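Local coordinates for protein SAM-dependent methyltransferase (Pyrococcus horikoshii, PDB 1WZN) that probably transfers methyl groups from S-adenosylmethionine to a substrate and binds the spent cofactor S-adenosylhomocysteine, at residues F34-K39 with L232-S237. Sequence-based numbering, arbitrary orientation.
Sequences FKEDAK and LKRELS
Arg234 and Asp37 meet in a bidentate, side-on salt bridge, a textbook case of an arginine reading both oxygens of one carboxylate. Arg234 NE donates to Asp37 OD2 at 2.8 Å and Arg234 NH2 to Asp37 OD1 at 2.9 Å, both bonds almost straight. Both acceptors lie practically in the guanidinium plane, yet the carboxylate is turned 49° against it, so each N-H arrives from above the plane of the acid. Arg234 runs straight at chi2, and its bend at chi3 (61°), with the turn at chi4, presents the NE and NH2 edge to the aspartate. Asp37 OD1 is also hydrogen-bonded to Tyr229 OH, which helps fix the carboxylate's rotation.

In this Rossmann-like methyltransferase fold, the bridge ties the chain at the C-terminal side of helix 23-36 to the loop joining strands 225-230 and 242-248 of the central sheet; Arg234 itself centres an inverse gamma turn.

Nonpolar contact comes from Glu36, whose CB sits over the centre of one guanidinium face, 3.3 Å from Arg234 CZ. Its carboxylate bends away, leaving Glu36 OE1 4.7 Å from Arg234 NH1, though the opposite charges may attract weakly. A leucine in place of Arg234 would probably cost the buried Asp37 carboxylate its two-nitrogen partner and Glu36 CB the flat surface it rests on.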
loop_
_atom_site.group_PDB
_atom_site.type_symbol
_atom_site.label_atom_id
_atom_site.label_comp_id
_atom_site.label_asym_id
_atom_site.label_seq_id
_atom_site.Cartn_x
_atom_site.Cartn_y
_atom_site.Cartn_z
ATOM N N PHE A 34 29.193 -20.669 -21.956
ATOM C CA PHE A 34 29.834 -21.808 -22.623
ATOM C C PHE A 34 31.296 -21.479 -22.931
ATOM O O PHE A 34 32.196 -22.285 -22.700
ATOM C CB PHE A 34 29.146 -22.144 -23.957
ATOM C CG PHE A 34 27.764 -22.734 -23.823
ATOM C CD1 PHE A 34 27.325 -23.286 -22.622
ATOM C CD2 PHE A 34 26.918 -22.783 -24.933
ATOM C CE1 PHE A 34 26.059 -23.882 -22.531
ATOM C CE2 PHE A 34 25.657 -23.375 -24.852
ATOM C CZ PHE A 34 25.226 -23.927 -23.649
ATOM N N LYS A 35 31.518 -20.278 -23.449
ATOM C CA LYS A 35 32.854 -19.835 -23.825
ATOM C C LYS A 35 33.811 -19.571 -22.670
ATOM O O LYS A 35 34.976 -19.966 -22.724
ATOM C CB LYS A 35 32.749 -18.577 -24.690
ATOM C CG LYS A 35 34.076 -17.887 -24.977
ATOM C CD LYS A 35 33.852 -16.597 -25.747
ATOM C CE LYS A 35 35.134 -15.796 -25.892
ATOM N NZ LYS A 35 34.880 -14.477 -26.539
ATOM N N GLU A 36 33.321 -18.918 -21.622
ATOM C CA GLU A 36 34.169 -18.564 -20.492
ATOM C C GLU A 36 34.169 -19.514 -19.295
ATOM O O GLU A 36 35.188 -19.651 -18.618
ATOM C CB GLU A 36 33.808 -17.158 -20.002
ATOM C CG GLU A 36 33.913 -16.063 -21.049
ATOM C CD GLU A 36 35.310 -15.926 -21.625
ATOM O OE1 GLU A 36 36.287 -16.131 -20.879
ATOM O OE2 GLU A 36 35.431 -15.599 -22.823
ATOM N N ASP A 37 33.046 -20.171 -19.024
ATOM C CA ASP A 37 32.990 -21.067 -17.875
ATOM C C ASP A 37 33.227 -22.545 -18.148
ATOM O O ASP A 37 33.829 -23.238 -17.330
ATOM C CB ASP A 37 31.664 -20.875 -17.142
ATOM C CG ASP A 37 31.561 -19.501 -16.507
ATOM O OD1 ASP A 37 32.403 -19.195 -15.639
ATOM O OD2 ASP A 37 30.659 -18.726 -16.885
ATOM N N ALA A 38 32.752 -23.034 -19.287
ATOM C CA ALA A 38 32.952 -24.436 -19.621
ATOM C C ALA A 38 34.438 -24.703 -19.846
ATOM O O ALA A 38 35.186 -23.801 -20.226
ATOM C CB ALA A 38 32.160 -24.797 -20.874
ATOM N N LYS A 39 34.863 -25.937 -19.608
ATOM C CA LYS A 39 36.263 -26.304 -19.804
ATOM C C LYS A 39 36.376 -27.294 -20.957
ATOM O O LYS A 39 37.273 -28.138 -20.988
ATOM C CB LYS A 39 36.846 -26.916 -18.530
ATOM C CG LYS A 39 36.923 -25.948 -17.356
ATOM C CD LYS A 39 37.757 -24.727 -17.706
ATOM C CE LYS A 39 37.920 -23.807 -16.507
ATOM N NZ LYS A 39 38.686 -22.577 -16.852
ATOM N N LEU A 232 22.001 -11.356 -16.678
ATOM C CA LEU A 232 22.732 -11.587 -17.924
ATOM C C LEU A 232 24.178 -11.107 -17.982
ATOM O O LEU A 232 24.648 -10.662 -19.029
ATOM C CB LEU A 232 21.951 -10.985 -19.095
ATOM C CG LEU A 232 20.500 -11.454 -19.213
ATOM C CD1 LEU A 232 19.871 -10.850 -20.460
ATOM C CD2 LEU A 232 20.450 -12.976 -19.269
ATOM N N LYS A 233 24.885 -11.208 -16.862
ATOM C CA LYS A 233 26.286 -10.815 -16.806
ATOM C C LYS A 233 27.010 -11.852 -15.973
ATOM O O LYS A 233 26.437 -12.393 -15.028
ATOM C CB LYS A 233 26.446 -9.437 -16.154
ATOM C CG LYS A 233 25.834 -8.290 -16.941
ATOM C CD LYS A 233 26.071 -6.959 -16.238
ATOM C CE LYS A 233 25.486 -5.802 -17.038
ATOM N NZ LYS A 233 26.077 -5.706 -18.408
ATOM N N ARG A 234 28.258 -12.147 -16.326
ATOM C CA ARG A 234 29.024 -13.120 -15.566
ATOM C C ARG A 234 29.581 -12.463 -14.305
ATOM O O ARG A 234 30.787 -12.479 -14.039
ATOM C CB ARG A 234 30.146 -13.717 -16.424
ATOM C CG ARG A 234 29.617 -14.628 -17.524
ATOM C CD ARG A 234 30.727 -15.290 -18.335
ATOM N NE ARG A 234 31.591 -16.134 -17.517
ATOM C CZ ARG A 234 32.820 -15.798 -17.142
ATOM N NH1 ARG A 234 33.330 -14.630 -17.509
ATOM N NH2 ARG A 234 33.543 -16.630 -16.408
ATOM N N GLU A 235 28.668 -11.878 -13.539
ATOM C CA GLU A 235 28.987 -11.217 -12.281
ATOM C C GLU A 235 27.686 -11.149 -11.491
ATOM O O GLU A 235 26.611 -11.417 -12.033
ATOM C CB GLU A 235 29.539 -9.807 -12.533
ATOM C CG GLU A 235 28.620 -8.898 -13.335
ATOM C CD GLU A 235 29.237 -7.533 -13.616
ATOM O OE1 GLU A 235 30.324 -7.479 -14.232
ATOM O OE2 GLU A 235 28.633 -6.510 -13.226
ATOM N N LEU A 236 27.779 -10.810 -10.211
ATOM C CA LEU A 236 26.592 -10.705 -9.374
ATOM C C LEU A 236 26.601 -9.348 -8.689
ATOM O O LEU A 236 27.544 -9.016 -7.979
ATOM C CB LEU A 236 26.577 -11.815 -8.319
ATOM C CG LEU A 236 25.348 -11.889 -7.405
ATOM C CD1 LEU A 236 24.120 -12.287 -8.218
ATOM C CD2 LEU A 236 25.593 -12.906 -6.296
ATOM N N SER A 237 25.560 -8.558 -8.922
ATOM C CA SER A 237 25.458 -7.242 -8.309
ATOM C C SER A 237 24.420 -7.298 -7.195
ATOM O O SER A 237 23.436 -8.034 -7.284
ATOM C CB SER A 237 25.064 -6.194 -9.353
ATOM O OG SER A 237 26.053 -6.103 -10.365
#